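Local coordinates for protein amide synthase (Vibrio cholerae, PDB 1L5A) that probably forms an amide bond in vibriobactin biosynthesis, as a stand-alone condensation enzyme of nonribosomal peptide synthesis, at residues W255-V267 with I302-E314. Numbering follows the deposited sequence.
Sequences WLWLPFMNRWGSV and IRSLYLHGRYRIE
Phe260 reaches from the end of strand 255-260 onto the last turn of helix 291-307 and the turn that follows it, meeting Tyr306 and Gly309 respectively. Its CB lies near Tyr306 CD2, and beyond it CG is anti to the backbone N (chi1 168°), which carries the ring over the helix backbone. On one flank CD1 approaches the same Tyr306 CD2; on the other, CD2 sits 3.5 Å from Gly309 O, which lies at the ring edge in plane. Farther out, CE1 touches Tyr306 CB, while CE2 and CZ both rest 3.7 Å from Tyr306 O. One face lies over Tyr306 CA in a CH-pi contact, 4.1 Å from the ring centroid; the backbone N of Asn262 sits over the opposite face. The two aromatic rings are only 25° from parallel but slid apart. Tyr306 OH is hydrogen-bonded to Asp236.

In the loop after the strand, Trp264 takes Arg303 of the helix over its six-membered ring: the arginine chain, bent at chi2 and chi3, brings NH2 over the face, with CZ 4.4 Å from the centroid. The guanidinium is inclined to this ring at 71°, in a cation-pi contact. Leu307 CD2 reaches Trp264 CH2 obliquely, and Trp264 NE1 is hydrogen-bonded to Thr173 O of the second subunit. Asn262 OD1 lies against Arg310 CA. At the other end, Ile313 CD1 meets the edge of Trp257, 3.7 Å from CZ3. Together these contacts join strand 255-260 and its following loop to helix 291-307, turn 308-311 and the start of helix 313-319 within the condensation-domain fold of the CoA-dependent acyltransferase clan.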
loop_
_atom_site.group_PDB
_atom_site.type_symbol
_atom_site.label_atom_id
_atom_site.label_comp_id
_atom_site.label_asym_id
_atom_site.label_seq_id
_atom_site.Cartn_x
_atom_site.Cartn_y
_atom_site.Cartn_z
ATOM N N TRP A 255 23.080 15.287 15.293
ATOM C CA TRP A 255 22.541 14.840 14.023
ATOM C C TRP A 255 23.536 14.444 12.936
ATOM O O TRP A 255 24.642 14.985 12.860
ATOM C CB TRP A 255 21.628 15.913 13.476
ATOM C CG TRP A 255 20.504 16.274 14.392
ATOM C CD1 TRP A 255 20.443 17.341 15.244
ATOM C CD2 TRP A 255 19.226 15.632 14.459
ATOM N NE1 TRP A 255 19.195 17.412 15.823
ATOM C CE2 TRP A 255 18.431 16.374 15.357
ATOM C CE3 TRP A 255 18.675 14.500 13.838
ATOM C CZ2 TRP A 255 17.110 16.025 15.647
ATOM C CZ3 TRP A 255 17.366 14.153 14.126
ATOM C CH2 TRP A 255 16.596 14.916 15.022
ATOM N N LEU A 256 23.126 13.478 12.109
ATOM C CA LEU A 256 23.907 13.014 10.957
ATOM C C LEU A 256 22.925 13.123 9.802
ATOM O O LEU A 256 21.873 12.510 9.855
ATOM C CB LEU A 256 24.306 11.553 11.091
ATOM C CG LEU A 256 25.663 11.127 10.511
ATOM C CD1 LEU A 256 25.588 9.649 10.140
ATOM C CD2 LEU A 256 26.053 11.965 9.301
ATOM N N TRP A 257 23.245 13.894 8.766
ATOM C CA TRP A 257 22.331 14.036 7.647
ATOM C C TRP A 257 22.609 13.009 6.574
ATOM O O TRP A 257 23.769 12.689 6.294
ATOM C CB TRP A 257 22.397 15.437 7.059
ATOM C CG TRP A 257 21.833 16.503 7.957
ATOM C CD1 TRP A 257 22.450 17.092 9.025
ATOM C CD2 TRP A 257 20.531 17.098 7.868
ATOM N NE1 TRP A 257 21.614 18.018 9.603
ATOM C CE2 TRP A 257 20.431 18.043 8.916
ATOM C CE3 TRP A 257 19.439 16.924 7.003
ATOM C CZ2 TRP A 257 19.284 18.818 9.124
ATOM C CZ3 TRP A 257 18.292 17.700 7.208
ATOM C CH2 TRP A 257 18.226 18.634 8.261
ATOM N N LEU A 258 21.521 12.504 5.988
ATOM C CA LEU A 258 21.538 11.475 4.947
ATOM C C LEU A 258 20.747 11.863 3.724
ATOM O O LEU A 258 19.842 12.702 3.785
ATOM C CB LEU A 258 20.850 10.202 5.419
ATOM C CG LEU A 258 21.311 9.443 6.629
ATOM C CD1 LEU A 258 20.297 8.369 6.925
ATOM C CD2 LEU A 258 22.675 8.850 6.347
ATOM N N PRO A 259 21.074 11.241 2.589
ATOM C CA PRO A 259 20.305 11.570 1.400
ATOM C C PRO A 259 19.423 10.338 1.155
ATOM O O PRO A 259 19.946 9.224 1.020
ATOM C CB PRO A 259 21.384 11.751 0.325
ATOM C CG PRO A 259 22.361 10.708 0.670
ATOM C CD PRO A 259 22.392 10.686 2.220
ATOM N N PHE A 260 18.102 10.507 1.181
ATOM C CA PHE A 260 17.213 9.384 0.863
ATOM C C PHE A 260 16.844 9.563 -0.628
ATOM O O PHE A 260 16.204 10.559 -1.013
ATOM C CB PHE A 260 15.953 9.397 1.725
ATOM C CG PHE A 260 14.895 8.442 1.244
ATOM C CD1 PHE A 260 15.219 7.111 0.966
ATOM C CD2 PHE A 260 13.595 8.883 0.998
ATOM C CE1 PHE A 260 14.271 6.237 0.448
ATOM C CE2 PHE A 260 12.634 8.013 0.476
ATOM C CZ PHE A 260 12.974 6.689 0.202
ATOM N N MET A 261 17.267 8.616 -1.463
ATOM C CA MET A 261 17.032 8.700 -2.908
ATOM C C MET A 261 15.570 8.989 -3.285
ATOM O O MET A 261 15.293 9.727 -4.246
ATOM C CB MET A 261 17.501 7.408 -3.589
ATOM C CG MET A 261 18.961 7.063 -3.356
ATOM S SD MET A 261 20.020 8.489 -3.685
ATOM C CE MET A 261 20.843 8.738 -2.119
ATOM N N ASN A 262 14.636 8.400 -2.537
ATOM C CA ASN A 262 13.227 8.618 -2.803
ATOM C C ASN A 262 12.817 7.960 -4.145
ATOM O O ASN A 262 11.944 8.456 -4.848
ATOM C CB ASN A 262 12.973 10.122 -2.808
ATOM C CG ASN A 262 11.606 10.483 -2.285
ATOM O OD1 ASN A 262 11.076 9.844 -1.385
ATOM N ND2 ASN A 262 11.026 11.529 -2.847
ATOM N N ARG A 263 13.466 6.843 -4.476
ATOM C CA ARG A 263 13.201 6.073 -5.696
ATOM C C ARG A 263 12.526 4.762 -5.296
ATOM O O ARG A 263 11.891 4.100 -6.106
ATOM C CB ARG A 263 14.504 5.706 -6.419
ATOM C CG ARG A 263 15.407 6.871 -6.778
ATOM C CD ARG A 263 14.967 7.525 -8.045
ATOM N NE ARG A 263 15.704 8.756 -8.283
ATOM C CZ ARG A 263 15.680 9.431 -9.428
ATOM N NH1 ARG A 263 14.965 8.980 -10.459
ATOM N NH2 ARG A 263 16.327 10.586 -9.528
ATOM N N TRP A 264 12.699 4.392 -4.031
ATOM C CA TRP A 264 12.150 3.164 -3.469
ATOM C C TRP A 264 10.642 3.005 -3.640
ATOM O O TRP A 264 9.859 3.851 -3.212
ATOM C CB TRP A 264 12.524 3.086 -1.995
ATOM C CG TRP A 264 12.058 1.854 -1.321
ATOM C CD1 TRP A 264 11.895 0.621 -1.877
ATOM C CD2 TRP A 264 11.722 1.723 0.061
ATOM N NE1 TRP A 264 11.475 -0.278 -0.926
ATOM C CE2 TRP A 264 11.360 0.370 0.276
ATOM C CE3 TRP A 264 11.690 2.616 1.144
ATOM C CZ2 TRP A 264 10.968 -0.113 1.531
ATOM C CZ3 TRP A 264 11.299 2.138 2.389
ATOM C CH2 TRP A 264 10.943 0.781 2.572
ATOM N N GLY A 265 10.244 1.912 -4.286
ATOM C CA GLY A 265 8.834 1.659 -4.516
ATOM C C GLY A 265 8.114 2.677 -5.378
ATOM O O GLY A 265 6.893 2.675 -5.425
ATOM N N SER A 266 8.850 3.524 -6.096
ATOM C CA SER A 266 8.219 4.555 -6.913
ATOM C C SER A 266 8.546 4.495 -8.399
ATOM O O SER A 266 9.563 3.940 -8.820
ATOM C CB SER A 266 8.609 5.938 -6.383
ATOM O OG SER A 266 8.273 6.961 -7.305
ATOM N N VAL A 267 7.682 5.099 -9.198
ATOM C CA VAL A 267 7.914 5.111 -10.629
ATOM C C VAL A 267 9.164 5.946 -10.921
ATOM O O VAL A 267 9.725 5.895 -12.012
ATOM C CB VAL A 267 6.686 5.670 -11.364
ATOM C CG1 VAL A 267 6.568 7.166 -11.128
ATOM C CG2 VAL A 267 6.759 5.303 -12.835
ATOM N N ILE A 302 17.244 4.307 10.770
ATOM C CA ILE A 302 17.483 4.727 9.403
ATOM C C ILE A 302 16.301 4.336 8.538
ATOM O O ILE A 302 15.755 5.170 7.800
ATOM C CB ILE A 302 18.761 4.094 8.834
ATOM C CG1 ILE A 302 19.988 4.679 9.551
ATOM C CG2 ILE A 302 18.839 4.358 7.336
ATOM C CD1 ILE A 302 21.277 3.928 9.304
ATOM N N ARG A 303 15.897 3.071 8.643
ATOM C CA ARG A 303 14.764 2.557 7.867
ATOM C C ARG A 303 13.531 3.436 8.060
ATOM O O ARG A 303 12.800 3.770 7.116
ATOM C CB ARG A 303 14.406 1.157 8.319
ATOM C CG ARG A 303 13.337 0.542 7.469
ATOM C CD ARG A 303 14.035 -0.228 6.391
ATOM N NE ARG A 303 13.786 0.291 5.059
ATOM C CZ ARG A 303 14.627 0.106 4.047
ATOM N NH1 ARG A 303 15.754 -0.582 4.238
ATOM N NH2 ARG A 303 14.357 0.623 2.857
ATOM N N SER A 304 13.301 3.777 9.317
ATOM C CA SER A 304 12.190 4.616 9.678
ATOM C C SER A 304 12.271 5.920 8.882
ATOM O O SER A 304 11.243 6.459 8.482
ATOM C CB SER A 304 12.242 4.886 11.179
ATOM O OG SER A 304 11.207 5.753 11.568
ATOM N N LEU A 305 13.485 6.427 8.648
ATOM C CA LEU A 305 13.635 7.668 7.890
ATOM C C LEU A 305 13.154 7.452 6.448
ATOM O O LEU A 305 12.424 8.265 5.889
ATOM C CB LEU A 305 15.094 8.139 7.885
ATOM C CG LEU A 305 15.768 8.542 9.202
ATOM C CD1 LEU A 305 17.171 9.000 8.883
ATOM C CD2 LEU A 305 15.009 9.674 9.914
ATOM N N TYR A 306 13.566 6.347 5.849
ATOM C CA TYR A 306 13.153 6.047 4.479
ATOM C C TYR A 306 11.627 5.920 4.340
ATOM O O TYR A 306 11.056 6.394 3.363
ATOM C CB TYR A 306 13.817 4.750 4.009
ATOM C CG TYR A 306 15.325 4.778 4.053
ATOM C CD1 TYR A 306 16.057 3.587 4.097
ATOM C CD2 TYR A 306 16.029 5.988 3.972
ATOM C CE1 TYR A 306 17.453 3.591 4.051
ATOM C CE2 TYR A 306 17.433 6.004 3.921
ATOM C CZ TYR A 306 18.135 4.803 3.959
ATOM O OH TYR A 306 19.506 4.800 3.890
ATOM N N LEU A 307 10.974 5.283 5.310
ATOM C CA LEU A 307 9.522 5.111 5.253
ATOM C C LEU A 307 8.740 6.428 5.261
ATOM O O LEU A 307 7.658 6.515 4.676
ATOM C CB LEU A 307 9.052 4.206 6.402
ATOM C CG LEU A 307 9.530 2.752 6.256
ATOM C CD1 LEU A 307 9.488 2.044 7.594
ATOM C CD2 LEU A 307 8.674 2.022 5.222
ATOM N N HIS A 308 9.276 7.454 5.913
ATOM C CA HIS A 308 8.590 8.741 5.948
ATOM C C HIS A 308 9.374 9.719 5.077
ATOM O O HIS A 308 9.062 10.918 5.026
ATOM C CB HIS A 308 8.493 9.256 7.391
ATOM C CG HIS A 308 7.819 8.298 8.330
ATOM N ND1 HIS A 308 8.494 7.277 8.967
ATOM C CD2 HIS A 308 6.517 8.163 8.681
ATOM C CE1 HIS A 308 7.640 6.553 9.666
ATOM N NE2 HIS A 308 6.433 7.068 9.510
ATOM N N GLY A 309 10.360 9.168 4.360
ATOM C CA GLY A 309 11.245 9.935 3.501
ATOM C C GLY A 309 10.746 10.743 2.309
ATOM O O GLY A 309 11.474 11.594 1.800
ATOM N N ARG A 310 9.525 10.501 1.860
ATOM C CA ARG A 310 8.992 11.204 0.708
ATOM C C ARG A 310 8.493 12.581 1.106
ATOM O O ARG A 310 8.158 13.413 0.237
ATOM C CB ARG A 310 7.861 10.375 0.079
ATOM C CG ARG A 310 7.302 10.927 -1.204
ATOM C CD ARG A 310 6.527 9.882 -1.978
ATOM N NE ARG A 310 6.254 10.335 -3.343
ATOM C CZ ARG A 310 5.998 9.522 -4.363
ATOM N NH1 ARG A 310 5.977 8.205 -4.183
ATOM N NH2 ARG A 310 5.765 10.019 -5.565
ATOM N N TYR A 311 8.433 12.828 2.418
ATOM C CA TYR A 311 7.986 14.139 2.921
ATOM C C TYR A 311 9.206 15.060 2.763
ATOM O O TYR A 311 10.282 14.808 3.301
ATOM C CB TYR A 311 7.545 14.029 4.397
ATOM C CG TYR A 311 6.634 15.148 4.884
ATOM C CD1 TYR A 311 5.294 15.213 4.495
ATOM C CD2 TYR A 311 7.124 16.154 5.719
ATOM C CE1 TYR A 311 4.466 16.252 4.925
ATOM C CE2 TYR A 311 6.318 17.192 6.152
ATOM C CZ TYR A 311 4.991 17.245 5.756
ATOM O OH TYR A 311 4.213 18.304 6.182
ATOM N N ARG A 312 9.045 16.104 1.974
ATOM C CA ARG A 312 10.133 17.040 1.710
ATOM C C ARG A 312 10.680 17.792 2.929
ATOM O O ARG A 312 9.929 18.362 3.734
ATOM C CB ARG A 312 9.678 18.037 0.643
ATOM C CG ARG A 312 9.614 17.447 -0.764
ATOM C CD ARG A 312 10.887 17.797 -1.474
ATOM N NE ARG A 312 11.716 16.652 -1.812
ATOM C CZ ARG A 312 13.044 16.681 -1.789
ATOM N NH1 ARG A 312 13.680 17.787 -1.438
ATOM N NH2 ARG A 312 13.732 15.605 -2.122
ATOM N N ILE A 313 12.003 17.793 3.049
ATOM C CA ILE A 313 12.658 18.482 4.146
ATOM C C ILE A 313 12.316 19.973 4.077
ATOM O O ILE A 313 12.229 20.644 5.103
ATOM C CB ILE A 313 14.197 18.288 4.088
ATOM C CG1 ILE A 313 14.849 18.888 5.337
ATOM C CG2 ILE A 313 14.769 18.937 2.825
ATOM C CD1 ILE A 313 14.665 18.065 6.593
ATOM N N GLU A 314 12.116 20.495 2.872
ATOM C CA GLU A 314 11.771 21.903 2.728
ATOM C C GLU A 314 10.455 22.115 3.431
ATOM O O GLU A 314 10.235 23.151 4.067
ATOM C CB GLU A 314 11.620 22.306 1.252
ATOM C CG GLU A 314 12.906 22.257 0.423
ATOM C CD GLU A 314 13.277 20.852 -0.031
ATOM O OE1 GLU A 314 12.433 19.941 0.124
ATOM O OE2 GLU A 314 14.400 20.665 -0.565
HETATM O O HOH W 1 11.539 14.459 -3.591
#